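Local atomic coordinates of penicillin-binding protein activator LpoA (Escherichia coli, PDB entry 6DR3), a protein that regulates peptidoglycan synthesis from the outer membrane by activating the penicillin-binding protein PBP1a, whose transpeptidase activity it stimulates. Residues 22-25 and 26-29; 146-149 and 150-154; 153-156 and 157-161. One frame throughout, in Å; residues are numbered along the deposited sequence.

Contact 1. Residues 22-25 and 26-29; sequences LQQM and QQSS
Ser-28 turns its hydroxyl back onto the last turn of helix 18-25 because chi1 of 54° sets OG between its own backbone N and carbonyl carbon. From there Ser-28 OG is 3.0 Å from Gln-24 O and 3.2 Å from Met-25 O; the single hydroxyl proton can serve one of these carbonyls at a time. Gln-23 and Gln-27 are brought together by different torsions. In Gln-23, CG lies opposite the backbone N (chi1 -180°) and the chain then bends at chi2, whereas Gln-27 runs extended beyond CG. As a result Gln-23 OE1 comes to 3.3 Å from Gln-27 NE2, the two amides being inclined by 55°, so they neither stack nor share a plane. The aliphatic part of Gln-27 runs past the carbonyl of Gln-23, with Gln-27 CG 3.5 Å from Gln-23 O. Gln-26, for its part, packs CG against Leu-22 O at 3.3 Å.

The backbone evidence is that of a helix unwinding into a type I beta turn, Met-25 to Ser-28. Gln-26 N still donates to Leu-22 O at 3.1 Å, the i+4 bond of an alpha-helix. One residue later the spacing shortens: Gln-27 N donates to Gln-24 O at 3.0 Å, an i+3 bond. The turn's own bond, from Ser-28 N to Met-25 O, is weak.

Lying at the surface, this corner links helix 18-25 to helix 30-47. Met-25, buried, reaches Gln-37 of helix 30-47 and Leu-56 of helix 50-58; Gln-24 and Ser-28 both touch Trp-36, and Ser-28 O accepts from Arg-33.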
loop_
_atom_site.group_PDB
_atom_site.type_symbol
_atom_site.label_atom_id
_atom_site.label_comp_id
_atom_site.label_asym_id
_atom_site.label_seq_id
_atom_site.Cartn_x
_atom_site.Cartn_y
_atom_site.Cartn_z
ATOM N N LEU A 22 -24.063 -0.143 3.804
ATOM C CA LEU A 22 -25.028 -0.731 4.727
ATOM C C LEU A 22 -26.455 -0.517 4.236
ATOM O O LEU A 22 -27.307 -1.402 4.387
ATOM C CB LEU A 22 -24.842 -0.141 6.126
ATOM C CG LEU A 22 -23.531 -0.514 6.828
ATOM C CD1 LEU A 22 -23.325 0.327 8.079
ATOM C CD2 LEU A 22 -23.502 -1.997 7.174
ATOM N N GLN A 23 -26.732 0.644 3.641
ATOM C CA GLN A 23 -28.061 0.893 3.088
ATOM C C GLN A 23 -28.367 -0.069 1.948
ATOM O O GLN A 23 -29.472 -0.620 1.868
ATOM C CB GLN A 23 -28.164 2.343 2.614
ATOM C CG GLN A 23 -29.516 2.714 2.018
ATOM C CD GLN A 23 -30.653 2.572 3.011
ATOM O OE1 GLN A 23 -31.510 1.700 2.873
ATOM N NE2 GLN A 23 -30.668 3.437 4.019
ATOM N N GLN A 24 -27.400 -0.282 1.051
ATOM C CA GLN A 24 -27.603 -1.229 -0.039
ATOM C C GLN A 24 -27.723 -2.651 0.490
ATOM O O GLN A 24 -28.519 -3.446 -0.024
ATOM C CB GLN A 24 -26.456 -1.132 -1.046
ATOM C CG GLN A 24 -26.261 0.251 -1.643
ATOM C CD GLN A 24 -27.519 0.787 -2.290
ATOM O OE1 GLN A 24 -28.126 0.130 -3.134
ATOM N NE2 GLN A 24 -27.927 1.985 -1.886
ATOM N N MET A 25 -26.937 -2.989 1.515
ATOM C CA MET A 25 -27.031 -4.314 2.117
ATOM C C MET A 25 -28.450 -4.599 2.589
ATOM O O MET A 25 -28.944 -5.725 2.458
ATOM C CB MET A 25 -26.047 -4.425 3.283
ATOM C CG MET A 25 -26.007 -5.795 3.939
ATOM S SD MET A 25 -24.789 -5.887 5.267
ATOM C CE MET A 25 -25.574 -4.892 6.536
ATOM N N GLN A 26 -29.126 -3.586 3.133
ATOM C CA GLN A 26 -30.475 -3.756 3.650
ATOM C C GLN A 26 -31.531 -3.824 2.553
ATOM O O GLN A 26 -32.692 -4.122 2.855
ATOM C CB GLN A 26 -30.805 -2.614 4.616
ATOM C CG GLN A 26 -29.947 -2.612 5.874
ATOM C CD GLN A 26 -30.188 -1.399 6.750
ATOM O OE1 GLN A 26 -30.953 -0.502 6.393
ATOM N NE2 GLN A 26 -29.533 -1.365 7.905
ATOM N N GLN A 27 -31.162 -3.566 1.297
ATOM C CA GLN A 27 -32.089 -3.625 0.174
ATOM C C GLN A 27 -31.787 -4.791 -0.763
ATOM O O GLN A 27 -32.238 -4.788 -1.913
ATOM C CB GLN A 27 -32.059 -2.310 -0.607
ATOM C CG GLN A 27 -32.471 -1.091 0.196
ATOM C CD GLN A 27 -32.409 0.187 -0.619
ATOM O OE1 GLN A 27 -31.878 0.201 -1.730
ATOM N NE2 GLN A 27 -32.953 1.267 -0.071
ATOM N N SER A 28 -31.037 -5.787 -0.297
ATOM C CA SER A 28 -30.591 -6.882 -1.145
ATOM C C SER A 28 -30.652 -8.186 -0.363
ATOM O O SER A 28 -30.886 -8.204 0.848
ATOM C CB SER A 28 -29.170 -6.635 -1.667
ATOM O OG SER A 28 -28.275 -6.383 -0.597
ATOM N N SER A 29 -30.434 -9.288 -1.076
ATOM C CA SER A 29 -30.423 -10.609 -0.466
ATOM C C SER A 29 -29.432 -11.491 -1.213
ATOM O O SER A 29 -28.923 -11.130 -2.278
ATOM C CB SER A 29 -31.823 -11.235 -0.471
ATOM O OG SER A 29 -32.342 -11.312 -1.786
#

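Contact 2. Residues 146-149 and 150-154; sequences DATW and QALSS
Trp-149 and Ser-153 meet one turn apart near the C-terminal end of helix 138-153, in the all-helical, TPR-like amino-terminal domain of LpoA. The indole presents a face to the serine: Ser-153 CB lies 3.9 Å above the ring plane, displaced toward the rim. Leu-152 approaches the same indole differently, crossing the tryptophan side chain at about a right angle and placing CD1 3.9 Å from Trp-149 CE3. Thr-148, by contrast, lies beside Leu-152 and points the same way, with its CG2 4.0 Å from Leu-152 CD1; chi1 of -54° directs Thr-148 OG1 to the carbonyl of Asn-144, a turn earlier, and its methyl to the leucine.

These apolar groups fit between neighbouring helices. Thr-148 touches Leu-129 and Leu-152 touches Leu-126 of helix 123-132, and both meet Trp-175 of helix 170-185, while Trp-149 stacks edge-to-face with Trp-182. Asp-146 OD1 accepts from Thr-214 N.

Two donors of one residue grip Trp-149 O: Ser-153 N, at 2.8 Å with a C=O...N angle of 167°, and Ser-153 OG, at 3.0 Å and 36° out of the carbonyl plane.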
loop_
_atom_site.group_PDB
_atom_site.type_symbol
_atom_site.label_atom_id
_atom_site.label_comp_id
_atom_site.label_asym_id
_atom_site.label_seq_id
_atom_site.Cartn_x
_atom_site.Cartn_y
_atom_site.Cartn_z
ATOM N N ASP A 146 6.753 9.322 -1.437
ATOM C CA ASP A 146 7.292 10.087 -0.316
ATOM C C ASP A 146 7.579 9.201 0.887
ATOM O O ASP A 146 8.536 9.460 1.626
ATOM C CB ASP A 146 6.325 11.204 0.066
ATOM C CG ASP A 146 6.234 12.278 -0.995
ATOM O OD1 ASP A 146 7.071 12.270 -1.924
ATOM O OD2 ASP A 146 5.328 13.132 -0.905
ATOM N N ALA A 147 6.763 8.166 1.107
ATOM C CA ALA A 147 7.055 7.214 2.173
ATOM C C ALA A 147 8.313 6.416 1.858
ATOM O O ALA A 147 9.126 6.150 2.751
ATOM C CB ALA A 147 5.865 6.281 2.387
ATOM N N THR A 148 8.491 6.026 0.594
ATOM C CA THR A 148 9.722 5.353 0.196
ATOM C C THR A 148 10.934 6.226 0.492
ATOM O O THR A 148 11.961 5.734 0.973
ATOM C CB THR A 148 9.676 4.994 -1.292
ATOM O OG1 THR A 148 8.494 4.231 -1.573
ATOM C CG2 THR A 148 10.902 4.179 -1.689
ATOM N N TRP A 149 10.832 7.530 0.221
ATOM C CA TRP A 149 11.976 8.404 0.451
ATOM C C TRP A 149 12.258 8.577 1.939
ATOM O O TRP A 149 13.422 8.568 2.355
ATOM C CB TRP A 149 11.762 9.768 -0.198
ATOM C CG TRP A 149 12.956 10.632 0.011
ATOM C CD1 TRP A 149 13.028 11.784 0.739
ATOM C CD2 TRP A 149 14.279 10.382 -0.477
ATOM N NE1 TRP A 149 14.312 12.276 0.719
ATOM C CE2 TRP A 149 15.098 11.433 -0.022
ATOM C CE3 TRP A 149 14.846 9.375 -1.265
ATOM C CZ2 TRP A 149 16.454 11.504 -0.329
ATOM C CZ3 TRP A 149 16.192 9.451 -1.570
ATOM C CH2 TRP A 149 16.981 10.508 -1.103
ATOM N N GLN A 150 11.218 8.744 2.760
ATOM C CA GLN A 150 11.456 8.889 4.192
ATOM C C GLN A 150 12.179 7.669 4.747
ATOM O O GLN A 150 13.093 7.802 5.568
ATOM C CB GLN A 150 10.146 9.118 4.948
ATOM C CG GLN A 150 10.346 9.132 6.470
ATOM C CD GLN A 150 9.129 9.604 7.241
ATOM O OE1 GLN A 150 8.611 8.889 8.101
ATOM N NE2 GLN A 150 8.681 10.819 6.957
ATOM N N ALA A 151 11.783 6.470 4.311
ATOM C CA ALA A 151 12.457 5.262 4.771
ATOM C C ALA A 151 13.922 5.263 4.357
ATOM O O ALA A 151 14.798 4.874 5.139
ATOM C CB ALA A 151 11.745 4.023 4.225
ATOM N N LEU A 152 14.209 5.704 3.132
ATOM C CA LEU A 152 15.590 5.755 2.662
ATOM C C LEU A 152 16.400 6.788 3.438
ATOM O O LEU A 152 17.503 6.497 3.913
ATOM C CB LEU A 152 15.613 6.061 1.166
ATOM C CG LEU A 152 15.036 4.952 0.286
ATOM C CD1 LEU A 152 14.679 5.486 -1.092
ATOM C CD2 LEU A 152 16.025 3.798 0.176
ATOM N N SER A 153 15.866 8.003 3.582
ATOM C CA SER A 153 16.607 9.078 4.231
ATOM C C SER A 153 16.676 8.921 5.744
ATOM O O SER A 153 17.459 9.629 6.387
ATOM C CB SER A 153 15.983 10.430 3.883
ATOM O OG SER A 153 14.621 10.482 4.266
ATOM N N SER A 154 15.879 8.025 6.326
ATOM C CA SER A 154 15.966 7.736 7.751
ATOM C C SER A 154 17.093 6.772 8.087
ATOM O O SER A 154 17.411 6.607 9.269
ATOM C CB SER A 154 14.640 7.159 8.253
ATOM O OG SER A 154 13.641 8.162 8.322
#

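Contact 3. Residues 153-156 and 157-161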
loop_
_atom_site.group_PDB
_atom_site.type_symbol
_atom_site.label_atom_id
_atom_site.label_comp_id
_atom_site.label_asym_id
_atom_site.label_seq_id
_atom_site.Cartn_x
_atom_site.Cartn_y
_atom_site.Cartn_z
ATOM N N SER A 153 15.866 8.003 3.582
ATOM C CA SER A 153 16.607 9.078 4.231
ATOM C C SER A 153 16.676 8.921 5.744
ATOM O O SER A 153 17.459 9.629 6.387
ATOM C CB SER A 153 15.983 10.430 3.883
ATOM O OG SER A 153 14.621 10.482 4.266
ATOM N N SER A 154 15.879 8.025 6.326
ATOM C CA SER A 154 15.966 7.736 7.751
ATOM C C SER A 154 17.093 6.772 8.087
ATOM O O SER A 154 17.411 6.607 9.269
ATOM C CB SER A 154 14.640 7.159 8.253
ATOM O OG SER A 154 13.641 8.162 8.322
ATOM N N MET A 155 17.699 6.135 7.089
ATOM C CA MET A 155 18.810 5.233 7.337
ATOM C C MET A 155 20.120 6.005 7.424
ATOM O O MET A 155 20.241 7.139 6.952
ATOM C CB MET A 155 18.920 4.187 6.228
ATOM C CG MET A 155 17.719 3.276 6.087
ATOM S SD MET A 155 18.031 2.009 4.846
ATOM C CE MET A 155 16.463 1.146 4.826
ATOM N N THR A 156 21.109 5.368 8.036
ATOM C CA THR A 156 22.474 5.868 8.041
ATOM C C THR A 156 23.258 5.207 6.913
ATOM O O THR A 156 22.847 4.186 6.355
ATOM C CB THR A 156 23.154 5.594 9.386
ATOM O OG1 THR A 156 23.311 4.182 9.569
ATOM C CG2 THR A 156 22.325 6.164 10.532
ATOM N N GLN A 157 24.396 5.814 6.573
ATOM C CA GLN A 157 25.257 5.243 5.542
ATOM C C GLN A 157 25.631 3.804 5.876
ATOM O O GLN A 157 25.650 2.937 4.995
ATOM C CB GLN A 157 26.514 6.099 5.378
ATOM C CG GLN A 157 26.236 7.550 5.008
ATOM C CD GLN A 157 27.496 8.397 4.976
ATOM O OE1 GLN A 157 28.599 7.899 5.195
ATOM N NE2 GLN A 157 27.333 9.689 4.707
ATOM N N GLU A 158 25.925 3.530 7.149
ATOM C CA GLU A 158 26.285 2.175 7.557
ATOM C C GLU A 158 25.107 1.222 7.394
ATOM O O GLU A 158 25.251 0.131 6.831
ATOM C CB GLU A 158 26.775 2.175 9.005
ATOM C CG GLU A 158 28.097 2.896 9.219
ATOM C CD GLU A 158 28.589 2.794 10.650
ATOM O OE1 GLU A 158 27.890 2.172 11.477
ATOM O OE2 GLU A 158 29.675 3.333 10.947
ATOM N N GLN A 159 23.932 1.617 7.888
ATOM C CA GLN A 159 22.757 0.759 7.782
ATOM C C GLN A 159 22.445 0.426 6.329
ATOM O O GLN A 159 22.072 -0.709 6.008
ATOM C CB GLN A 159 21.557 1.437 8.445
ATOM C CG GLN A 159 21.717 1.650 9.943
ATOM C CD GLN A 159 20.766 2.694 10.494
ATOM O OE1 GLN A 159 19.904 3.205 9.779
ATOM N NE2 GLN A 159 20.922 3.019 11.773
ATOM N N ALA A 160 22.595 1.404 5.431
ATOM C CA ALA A 160 22.298 1.168 4.023
ATOM C C ALA A 160 23.355 0.292 3.362
ATOM O O ALA A 160 23.040 -0.458 2.433
ATOM C CB ALA A 160 22.173 2.499 3.284
ATOM N N ASN A 161 24.608 0.375 3.822
ATOM C CA ASN A 161 25.671 -0.455 3.264
ATOM C C ASN A 161 25.431 -1.941 3.492
ATOM O O ASN A 161 25.967 -2.765 2.743
ATOM C CB ASN A 161 27.019 -0.060 3.870
ATOM C CG ASN A 161 27.516 1.279 3.366
ATOM O OD1 ASN A 161 26.851 1.945 2.574
ATOM N ND2 ASN A 161 28.692 1.685 3.831
#
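Thr-156 and Gln-159 cap the start of helix 157-161 with a reciprocal pair of bonds, a capping box whose second member is a glutamine and so brings a neutral amide oxygen to the exchange. Thr-156, the N-cap, accepts from Gln-159 N through OG1 at 3.1 Å, with a nearly straight N-H...O angle of 166°. In return Thr-156 N donates to Gln-159 OE1 at 3.0 Å, the donor standing 67° out of the amide plane.

Threonine chi1 of 66° holds OG1 over the first helical turn, where the backbone N-H of Gln-159 meets it. The Gln-159 side chain, extended beyond CG, folds back across the threonine: its CG is only 3.0 Å from Thr-156 OG1, a tight fit, and its NE2 lies 3.7 Å from Thr-156 CG2. Gln-159 OE1 also nears the preceding residue, at 3.4 Å from Met-155 CA. The first i+4 bond of the helix follows directly, Ala-160 N to Thr-156 O at 2.9 Å.

Although the cap itself is exposed, Met-155 is buried; its side chain runs away from the cap, past Ala-160, whose CB is 4.5 Å from Met-155 SD. Both residues touch Gln-179, and Gln-157 touches Phe-183, so this short helix, entered from the loop after helix 138-153, lies against helix 170-185.

From the N terminus, contact 1 comes first, rounding the corner from helix 18-25 into helix 30-47 near one end of the chain. Contacts 2 and 3 follow more than a hundred residues later, on the opposite side of the chain's centre; the centres of contacts 1 and 2 are about 42 Å apart. All three are local, so none closes a long loop, and none nests within or crosses another. Contact 2 ends where contact 3 begins: they share Ser-153 and Ser-154, and their centres are about 11 Å apart. Together they follow the chain out of helix 138-153 and into helix 157-161, both of which pack against helix 170-185.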